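Local atomic coordinates of glyceraldehyde-3-phosphate dehydrogenase (Sulfolobus solfataricus, PDB entry 1B7G), a protein that catalyses the phosphorylating oxidation of D-glyceraldehyde 3-phosphate, a step of glycolysis, using either NADP or NAD but markedly preferring NADP. Residues 161-166 with 207-212; 219-224 with 296-301; 245-250 with 275-280. The protein carries 1 engineered substitution. All blocks are in the same frame, centred on the assembly; numbering follows the deposited sequence.

In the fold
The three contacts sample one mixed sheet of the catalytic domain, contact 3 at its edge strand 246-249 and contact 1 one strand in from the other edge, and their chemistry varies accordingly. Contact 1 is partly buried and ends at the anion-binding pocket, where an arginine grips two sulfates. Contact 2 is buried; it pairs a catalytic histidine's strand with its neighbour, and an imidazole and a phenol, one from each strand, meet across the pair. Contact 3, also buried, packs mainly apolar side chains around its backbone ladder. Neighbouring strands 157-167 and 219-227 join contacts 1 and 2, as V165 N bonds M220 O; strands 291-298 and 278-288 join contacts 2 and 3, as A297 N bonds M279 O.

Contact 1: residues 161-166 with 207-212; sequences RATIVR and ATMAVI. With SO4 (sulfate ion), chain C; SO4 (sulfate ion), chain D.
A162 and I164 on one strand alternate with A207, M209 and V211 on the other in an in-register parallel ladder. A162 N gives its hydrogen to A207 O at 3.1 Å and A162 O receives M209 N; I164 repeats the pattern, its N reaching M209 O at 2.9 Å and its O taking V211 N, and R166 N goes on to V211 O. The segment axes diverge by only 19°.

Among the apolar contacts, A162, I164, T208 and A210 share the face covered by helices 139-152 and 193-198. T208 sets OG1 between its backbone N and carbonyl carbon (chi1 53°), which leaves CG2 beside A162 CB at 4.1 Å while OG1 bonds to S191. On the other face V165 CG2 runs beside V211 CG1, the two side chains leaving the sheet together.

This pair of strands belongs to the mixed sheet of the C-terminal catalytic domain of the glyceraldehyde-3-phosphate dehydrogenases, and its far end opens on the phosphate sites.

The charged groups sit at the two ends. R161 lays its guanidinium over A207 CB, while NH2 forms a salt bridge to D205. R166 bends at chi3 (50°), turning the edge of its guanidinium to two sulfates: NE bonds O2 of the chain C ion at 2.8 Å, and NH2 bonds O2 of the chain D ion at 3.0 Å and also O1 of the chain C ion. NH1 passes I212 CG1 at 3.7 Å and is salt-bridged to D185. R166 belongs to both the inorganic-phosphate and the substrate-phosphate sites.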
loop_
_atom_site.group_PDB
_atom_site.type_symbol
_atom_site.label_atom_id
_atom_site.label_comp_id
_atom_site.label_asym_id
_atom_site.label_seq_id
_atom_site.Cartn_x
_atom_site.Cartn_y
_atom_site.Cartn_z
ATOM N N ARG A 161 -10.211 -17.793 25.386
ATOM C CA ARG A 161 -10.191 -18.834 24.347
ATOM C C ARG A 161 -10.194 -18.049 23.022
ATOM O O ARG A 161 -10.967 -17.094 22.916
ATOM C CB ARG A 161 -11.365 -19.808 24.398
ATOM C CG ARG A 161 -11.416 -20.660 25.692
ATOM C CD ARG A 161 -10.256 -21.628 25.716
ATOM N NE ARG A 161 -10.270 -22.538 26.871
ATOM C CZ ARG A 161 -9.585 -22.305 27.994
ATOM N NH1 ARG A 161 -8.864 -21.181 28.057
ATOM N NH2 ARG A 161 -9.595 -23.148 29.028
ATOM N N ALA A 162 -9.238 -18.359 22.136
ATOM C CA ALA A 162 -9.172 -17.568 20.918
ATOM C C ALA A 162 -8.814 -18.476 19.720
ATOM O O ALA A 162 -8.086 -19.429 19.851
ATOM C CB ALA A 162 -8.082 -16.486 21.024
ATOM N N THR A 163 -9.367 -18.051 18.618
ATOM C CA THR A 163 -9.029 -18.612 17.320
ATOM C C THR A 163 -8.401 -17.513 16.446
ATOM O O THR A 163 -8.913 -16.422 16.312
ATOM C CB THR A 163 -10.324 -19.160 16.701
ATOM O OG1 THR A 163 -10.596 -20.464 17.204
ATOM C CG2 THR A 163 -10.181 -19.254 15.179
ATOM N N ILE A 164 -7.231 -17.844 15.927
ATOM C CA ILE A 164 -6.427 -16.970 15.099
ATOM C C ILE A 164 -6.353 -17.431 13.643
ATOM O O ILE A 164 -5.818 -18.484 13.315
ATOM C CB ILE A 164 -5.001 -16.835 15.665
ATOM C CG1 ILE A 164 -5.043 -16.245 17.100
ATOM C CG2 ILE A 164 -4.161 -15.857 14.826
ATOM C CD1 ILE A 164 -3.729 -16.497 17.823
ATOM N N VAL A 165 -6.858 -16.581 12.760
ATOM C CA VAL A 165 -6.773 -16.822 11.322
ATOM C C VAL A 165 -5.543 -16.064 10.772
ATOM O O VAL A 165 -5.614 -14.853 10.709
ATOM C CB VAL A 165 -8.044 -16.327 10.626
ATOM C CG1 VAL A 165 -7.907 -16.453 9.090
ATOM C CG2 VAL A 165 -9.256 -17.053 11.190
ATOM N N ARG A 166 -4.483 -16.775 10.465
ATOM C CA ARG A 166 -3.244 -16.085 10.039
ATOM C C ARG A 166 -3.171 -15.863 8.539
ATOM O O ARG A 166 -3.506 -16.755 7.733
ATOM C CB ARG A 166 -2.032 -16.874 10.526
ATOM C CG ARG A 166 -2.035 -17.361 11.933
ATOM C CD ARG A 166 -0.763 -17.952 12.507
ATOM N NE ARG A 166 0.423 -17.117 12.295
ATOM C CZ ARG A 166 1.246 -17.189 11.270
ATOM N NH1 ARG A 166 1.087 -18.127 10.327
ATOM N NH2 ARG A 166 2.264 -16.320 11.175
ATOM N N ALA A 207 -6.204 -20.601 26.007
ATOM C CA ALA A 207 -5.913 -21.630 25.026
ATOM C C ALA A 207 -6.229 -21.040 23.661
ATOM O O ALA A 207 -7.172 -20.269 23.481
ATOM C CB ALA A 207 -6.652 -22.950 25.344
ATOM N N THR A 208 -5.423 -21.361 22.670
ATOM C CA THR A 208 -5.593 -20.776 21.350
ATOM C C THR A 208 -5.427 -21.840 20.257
ATOM O O THR A 208 -4.678 -22.785 20.441
ATOM C CB THR A 208 -4.499 -19.724 21.052
ATOM O OG1 THR A 208 -3.230 -20.327 21.268
ATOM C CG2 THR A 208 -4.650 -18.469 21.909
ATOM N N MET A 209 -6.162 -21.610 19.174
ATOM C CA MET A 209 -5.929 -22.440 17.984
ATOM C C MET A 209 -5.657 -21.505 16.807
ATOM O O MET A 209 -6.227 -20.408 16.786
ATOM C CB MET A 209 -7.204 -23.221 17.650
ATOM C CG MET A 209 -7.700 -24.252 18.613
ATOM S SD MET A 209 -9.311 -24.957 18.224
ATOM C CE MET A 209 -10.389 -24.072 19.328
ATOM N N ALA A 210 -4.905 -21.951 15.807
ATOM C CA ALA A 210 -4.602 -21.072 14.688
ATOM C C ALA A 210 -4.666 -21.884 13.352
ATOM O O ALA A 210 -4.281 -23.034 13.336
ATOM C CB ALA A 210 -3.165 -20.569 14.816
ATOM N N VAL A 211 -4.985 -21.143 12.311
ATOM C CA VAL A 211 -5.076 -21.642 10.966
ATOM C C VAL A 211 -4.542 -20.567 9.985
ATOM O O VAL A 211 -4.727 -19.388 10.295
ATOM C CB VAL A 211 -6.533 -21.969 10.599
ATOM C CG1 VAL A 211 -7.414 -20.727 10.655
ATOM C CG2 VAL A 211 -6.597 -22.554 9.180
ATOM N N ILE A 212 -3.959 -21.012 8.911
ATOM C CA ILE A 212 -3.463 -20.165 7.811
ATOM C C ILE A 212 -4.508 -20.125 6.693
ATOM O O ILE A 212 -5.057 -21.154 6.309
ATOM C CB ILE A 212 -2.117 -20.641 7.294
ATOM C CG1 ILE A 212 -0.941 -20.359 8.240
ATOM C CG2 ILE A 212 -1.744 -20.076 5.882
ATOM C CD1 ILE A 212 0.327 -21.161 7.852
HETATM S S SO4 C . 2.256 -15.109 15.073
HETATM O O1 SO4 C . 3.196 -15.480 14.024
HETATM O O2 SO4 C . 0.861 -15.737 14.742
HETATM O O3 SO4 C . 1.986 -13.687 15.270
HETATM O O4 SO4 C . 2.785 -15.711 16.310
HETATM S S SO4 D . 5.221 -15.481 9.125
HETATM O O1 SO4 D . 5.929 -14.610 8.112
HETATM O O2 SO4 D . 3.842 -15.766 8.655
HETATM O O3 SO4 D . 5.165 -14.646 10.372
HETATM O O4 SO4 D . 5.980 -16.731 9.329
#

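Contact 2: residues 219-224 with 296-301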
loop_
_atom_site.group_PDB
_atom_site.type_symbol
_atom_site.label_atom_id
_atom_site.label_comp_id
_atom_site.label_asym_id
_atom_site.label_seq_id
_atom_site.Cartn_x
_atom_site.Cartn_y
_atom_site.Cartn_z
ATOM N N HIS A 219 -3.999 -10.562 9.717
ATOM C CA HIS A 219 -4.544 -11.656 10.483
ATOM C C HIS A 219 -5.879 -11.208 11.067
ATOM O O HIS A 219 -6.105 -9.997 11.178
ATOM C CB HIS A 219 -3.648 -11.957 11.690
ATOM C CG HIS A 219 -2.234 -12.291 11.394
ATOM N ND1 HIS A 219 -1.845 -13.305 10.566
ATOM C CD2 HIS A 219 -1.074 -11.736 11.849
ATOM C CE1 HIS A 219 -0.543 -13.413 10.529
ATOM N NE2 HIS A 219 -0.042 -12.450 11.334
ATOM N N MET A 220 -6.651 -12.176 11.576
ATOM C CA MET A 220 -7.830 -11.903 12.331
ATOM C C MET A 220 -7.925 -12.822 13.546
ATOM O O MET A 220 -7.550 -13.998 13.535
ATOM C CB MET A 220 -9.189 -11.932 11.597
ATOM C CG MET A 220 -9.503 -10.611 10.892
ATOM S SD MET A 220 -11.134 -10.529 10.183
ATOM C CE MET A 220 -12.104 -10.205 11.693
ATOM N N HIS A 221 -8.461 -12.231 14.644
ATOM C CA HIS A 221 -8.680 -13.006 15.857
ATOM C C HIS A 221 -10.172 -13.060 16.223
ATOM O O HIS A 221 -10.906 -12.142 16.080
ATOM C CB HIS A 221 -7.953 -12.486 17.117
ATOM C CG HIS A 221 -6.452 -12.467 16.987
ATOM N ND1 HIS A 221 -5.626 -12.541 18.110
ATOM C CD2 HIS A 221 -5.649 -12.381 15.926
ATOM C CE1 HIS A 221 -4.348 -12.524 17.663
ATOM N NE2 HIS A 221 -4.359 -12.397 16.369
ATOM N N PHE A 222 -10.538 -14.211 16.817
ATOM C CA PHE A 222 -11.962 -14.346 17.225
ATOM C C PHE A 222 -11.925 -14.830 18.670
ATOM O O PHE A 222 -11.282 -15.853 18.938
ATOM C CB PHE A 222 -12.706 -15.326 16.329
ATOM C CG PHE A 222 -12.672 -14.931 14.869
ATOM C CD1 PHE A 222 -13.539 -13.968 14.390
ATOM C CD2 PHE A 222 -11.733 -15.472 14.010
ATOM C CE1 PHE A 222 -13.487 -13.582 13.055
ATOM C CE2 PHE A 222 -11.673 -15.085 12.676
ATOM C CZ PHE A 222 -12.558 -14.139 12.202
ATOM N N ILE A 223 -12.368 -13.969 19.582
ATOM C CA ILE A 223 -12.021 -14.283 20.969
ATOM C C ILE A 223 -13.190 -14.291 21.940
ATOM O O ILE A 223 -14.233 -13.753 21.713
ATOM C CB ILE A 223 -10.975 -13.323 21.571
ATOM C CG1 ILE A 223 -11.624 -11.943 21.693
ATOM C CG2 ILE A 223 -9.687 -13.250 20.769
ATOM C CD1 ILE A 223 -10.873 -11.104 22.733
ATOM N N ASN A 224 -12.934 -15.113 22.955
ATOM C CA ASN A 224 -13.938 -15.306 24.002
ATOM C C ASN A 224 -13.207 -15.127 25.346
ATOM O O ASN A 224 -12.347 -15.922 25.673
ATOM C CB ASN A 224 -14.547 -16.691 23.888
ATOM C CG ASN A 224 -15.517 -17.000 25.021
ATOM O OD1 ASN A 224 -15.254 -16.916 26.227
ATOM N ND2 ASN A 224 -16.725 -17.383 24.621
ATOM N N TYR A 296 -11.163 -9.090 15.873
ATOM C CA TYR A 296 -10.325 -7.952 15.477
ATOM C C TYR A 296 -9.352 -8.360 14.395
ATOM O O TYR A 296 -9.013 -9.556 14.220
ATOM C CB TYR A 296 -9.658 -7.336 16.739
ATOM C CG TYR A 296 -8.842 -8.257 17.608
ATOM C CD1 TYR A 296 -7.544 -8.637 17.237
ATOM C CD2 TYR A 296 -9.313 -8.727 18.810
ATOM C CE1 TYR A 296 -6.803 -9.470 18.048
ATOM C CE2 TYR A 296 -8.564 -9.541 19.640
ATOM C CZ TYR A 296 -7.316 -9.935 19.241
ATOM O OH TYR A 296 -6.588 -10.788 20.028
ATOM N N ALA A 297 -8.880 -7.331 13.662
ATOM C CA ALA A 297 -7.826 -7.542 12.683
ATOM C C ALA A 297 -6.466 -7.146 13.233
ATOM O O ALA A 297 -6.370 -6.258 14.110
ATOM C CB ALA A 297 -8.095 -6.763 11.379
ATOM N N VAL A 298 -5.393 -7.745 12.740
ATOM C CA VAL A 298 -4.037 -7.410 13.164
ATOM C C VAL A 298 -3.158 -7.178 11.920
ATOM O O VAL A 298 -3.066 -8.059 11.073
ATOM C CB VAL A 298 -3.400 -8.523 13.996
ATOM C CG1 VAL A 298 -1.977 -8.203 14.412
ATOM C CG2 VAL A 298 -4.244 -8.854 15.261
ATOM N N HIS A 299 -2.574 -5.994 11.789
ATOM C CA HIS A 299 -1.649 -5.743 10.674
ATOM C C HIS A 299 -0.273 -6.201 11.095
ATOM O O HIS A 299 0.465 -5.482 11.811
ATOM C CB HIS A 299 -1.648 -4.286 10.211
ATOM C CG HIS A 299 -0.706 -4.083 9.037
ATOM N ND1 HIS A 299 0.126 -2.999 8.927
ATOM C CD2 HIS A 299 -0.444 -4.845 7.962
ATOM C CE1 HIS A 299 0.862 -3.095 7.843
ATOM N NE2 HIS A 299 0.512 -4.212 7.213
ATOM N N GLN A 300 0.116 -7.380 10.622
ATOM C CA GLN A 300 1.317 -8.037 11.095
ATOM C C GLN A 300 2.599 -7.328 10.680
ATOM O O GLN A 300 3.614 -7.548 11.335
ATOM C CB GLN A 300 1.473 -9.510 10.706
ATOM C CG GLN A 300 1.656 -9.743 9.207
ATOM C CD GLN A 300 0.466 -9.349 8.388
ATOM O OE1 GLN A 300 -0.704 -9.320 8.828
ATOM N NE2 GLN A 300 0.690 -8.996 7.118
ATOM N N GLU A 301 2.552 -6.542 9.606
ATOM C CA GLU A 301 3.825 -5.885 9.246
ATOM C C GLU A 301 4.243 -4.801 10.247
ATOM O O GLU A 301 5.433 -4.471 10.291
ATOM C CB GLU A 301 3.679 -5.270 7.854
ATOM C CG GLU A 301 3.476 -6.365 6.763
ATOM C CD GLU A 301 3.225 -5.623 5.423
ATOM O OE1 GLU A 301 2.180 -4.956 5.305
ATOM O OE2 GLU A 301 4.096 -5.685 4.559
#
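The rings of H221 and Y296 overlap obliquely, planes 34° apart and centroids separated by 4.6 Å. Y296 CE1 lies over one face of the imidazole toward its rim, and H221 CB sits over a face of the phenol, 3.6 Å from the centroid, as a CH-pi contact. V298 CG2 lies at the phenol's edge, in its plane. Y296 reaches across because its CG stands between backbone N and carbonyl carbon (chi1 56°). H221 ND1 makes a weak, bent bond to Y296 OH, and H221 NE2 bonds N140. One face of the H219 ring has Q300 OE1 above its rim, Q300 NE2 being hydrogen-bonded to D170, and H219 NE2 rests 3.4 Å from Q300 CB.

The strands are antiparallel: H219 with V298 and H221 with Y296 form hydrogen-bonded pairs, H221 N to Y296 O being 2.8 Å. An alanine in place of H221 is likely to leave N140 without this partner and open a gap beside the Y296 ring.

H219, part of the catalytic site with C139, is also fixed by a bond from R167 N to ND1. The chemistry implies a histidine held by sheet pairing, by R167 and by packing on Q300, a residue that probably binds the cofactor.

Contact 3: residues 245-250 with 275-280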
loop_
_atom_site.group_PDB
_atom_site.type_symbol
_atom_site.label_atom_id
_atom_site.label_comp_id
_atom_site.label_asym_id
_atom_site.label_seq_id
_atom_site.Cartn_x
_atom_site.Cartn_y
_atom_site.Cartn_z
ATOM N N ARG A 245 -3.221 2.220 20.587
ATOM C CA ARG A 245 -2.723 0.945 20.128
ATOM C C ARG A 245 -3.868 -0.064 19.862
ATOM O O ARG A 245 -3.656 -1.139 19.359
ATOM C CB ARG A 245 -1.570 0.377 20.922
ATOM C CG ARG A 245 -0.299 1.188 20.710
ATOM C CD ARG A 245 0.925 0.616 21.413
ATOM N NE ARG A 245 1.861 1.754 21.637
ATOM C CZ ARG A 245 3.055 1.602 22.176
ATOM N NH1 ARG A 245 3.508 0.400 22.492
ATOM N NH2 ARG A 245 3.814 2.683 22.377
ATOM N N ILE A 246 -5.055 0.444 20.107
ATOM C CA ILE A 246 -6.308 -0.254 19.842
ATOM C C ILE A 246 -7.207 0.735 19.114
ATOM O O ILE A 246 -7.377 1.875 19.578
ATOM C CB ILE A 246 -7.028 -0.760 21.088
ATOM C CG1 ILE A 246 -6.248 -1.881 21.786
ATOM C CG2 ILE A 246 -8.438 -1.276 20.736
ATOM C CD1 ILE A 246 -6.831 -2.293 23.149
ATOM N N VAL A 247 -7.753 0.363 17.970
ATOM C CA VAL A 247 -8.725 1.244 17.307
ATOM C C VAL A 247 -10.043 0.457 17.118
ATOM O O VAL A 247 -10.026 -0.773 17.111
ATOM C CB VAL A 247 -8.266 1.807 15.969
ATOM C CG1 VAL A 247 -7.160 2.847 16.156
ATOM C CG2 VAL A 247 -7.805 0.730 14.991
ATOM N N LEU A 248 -11.126 1.155 16.900
ATOM C CA LEU A 248 -12.426 0.527 16.693
ATOM C C LEU A 248 -12.792 0.741 15.213
ATOM O O LEU A 248 -12.383 1.753 14.625
ATOM C CB LEU A 248 -13.517 1.089 17.595
ATOM C CG LEU A 248 -13.407 0.736 19.086
ATOM C CD1 LEU A 248 -14.515 1.383 19.893
ATOM C CD2 LEU A 248 -13.450 -0.782 19.312
ATOM N N ILE A 249 -13.431 -0.264 14.653
ATOM C CA ILE A 249 -13.908 -0.213 13.253
ATOM C C ILE A 249 -15.440 -0.327 13.295
ATOM O O ILE A 249 -15.965 -1.375 13.729
ATOM C CB ILE A 249 -13.396 -1.440 12.478
ATOM C CG1 ILE A 249 -11.901 -1.625 12.576
ATOM C CG2 ILE A 249 -13.886 -1.422 11.018
ATOM C CD1 ILE A 249 -10.969 -0.550 12.107
ATOM N N SER A 250 -16.138 0.710 12.923
ATOM C CA SER A 250 -17.588 0.754 12.893
ATOM C C SER A 250 -18.116 0.073 11.630
ATOM O O SER A 250 -17.352 -0.299 10.751
ATOM C CB SER A 250 -18.073 2.215 12.935
ATOM O OG SER A 250 -17.990 2.842 11.660
ATOM N N ILE A 275 -0.927 -0.128 9.776
ATOM C CA ILE A 275 -1.931 0.094 10.821
ATOM C C ILE A 275 -1.454 -0.722 12.028
ATOM O O ILE A 275 -1.817 -1.897 12.204
ATOM C CB ILE A 275 -3.343 -0.306 10.471
ATOM C CG1 ILE A 275 -3.906 0.428 9.238
ATOM C CG2 ILE A 275 -4.325 -0.167 11.641
ATOM C CD1 ILE A 275 -5.251 -0.124 8.790
ATOM N N PRO A 276 -0.649 -0.096 12.891
ATOM C CA PRO A 276 -0.048 -0.786 14.002
ATOM C C PRO A 276 -1.000 -1.092 15.154
ATOM O O PRO A 276 -0.613 -1.772 16.116
ATOM C CB PRO A 276 1.070 0.128 14.479
ATOM C CG PRO A 276 1.110 1.298 13.545
ATOM C CD PRO A 276 -0.134 1.299 12.723
ATOM N N GLU A 277 -2.166 -0.493 15.183
ATOM C CA GLU A 277 -3.147 -0.672 16.218
ATOM C C GLU A 277 -3.979 -1.960 16.056
ATOM O O GLU A 277 -4.235 -2.360 14.913
ATOM C CB GLU A 277 -4.131 0.501 16.209
ATOM C CG GLU A 277 -3.429 1.875 16.408
ATOM C CD GLU A 277 -2.934 2.499 15.120
ATOM O OE1 GLU A 277 -3.111 1.893 14.031
ATOM O OE2 GLU A 277 -2.348 3.614 15.180
ATOM N N VAL A 278 -4.474 -2.494 17.155
ATOM C CA VAL A 278 -5.405 -3.657 17.084
ATOM C C VAL A 278 -6.718 -3.126 16.569
ATOM O O VAL A 278 -7.168 -2.090 17.098
ATOM C CB VAL A 278 -5.580 -4.322 18.471
ATOM C CG1 VAL A 278 -6.655 -5.419 18.472
ATOM C CG2 VAL A 278 -4.259 -4.963 18.895
ATOM N N MET A 279 -7.306 -3.711 15.510
ATOM C CA MET A 279 -8.506 -3.195 14.885
ATOM C C MET A 279 -9.759 -3.971 15.320
ATOM O O MET A 279 -10.028 -5.051 14.770
ATOM C CB MET A 279 -8.401 -3.247 13.351
ATOM C CG MET A 279 -7.435 -2.248 12.735
ATOM S SD MET A 279 -6.767 -2.792 11.147
ATOM C CE MET A 279 -5.395 -3.762 11.614
ATOM N N ILE A 280 -10.438 -3.512 16.368
ATOM C CA ILE A 280 -11.587 -4.247 16.896
ATOM C C ILE A 280 -12.862 -3.839 16.170
ATOM O O ILE A 280 -13.172 -2.653 16.048
ATOM C CB ILE A 280 -11.777 -4.026 18.405
ATOM C CG1 ILE A 280 -10.570 -4.574 19.171
ATOM C CG2 ILE A 280 -13.085 -4.682 18.885
ATOM C CD1 ILE A 280 -10.570 -4.316 20.651
#
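Strand 246-249, helix 258-267 and strand 278-288 make a beta-alpha-beta unit, and this contact is the parallel pairing of its two strands, I246 beside V278, V247 beside M279 and L248 beside I280. V247 sits at the centre of the ladder: its N bonds V278 O at 2.7 Å and its O accepts I280 N at 2.9 Å. At one end V278 N meets R245 O from above the carbonyl plane, at the other I249 N reaches I280 O at 2.8 Å.

The side chains sort by face. With I246, V278, L248 and I280 on one side, I246 CG2 touches I280 CD1 at 3.7 Å, and L248 CD2 packs on I280 CB. On the other, V247 CG2 lies alongside M279 CG at 3.8 Å. There I249 reaches M279 CB with CD1, its chain turned twice (chi1 -53°, chi2 -59°), and both residues rest on L261.

V247 CG1 also packs on E277 CB, while the E277 carboxylate turns to R270 and L335 N. The chemistry implies that apolar side chains on each face of the strand pair pack against a helix, 139-152 on the I246 and V278 face and 258-267 on the other, while R245 pairs with D310 and E307 beyond the strands.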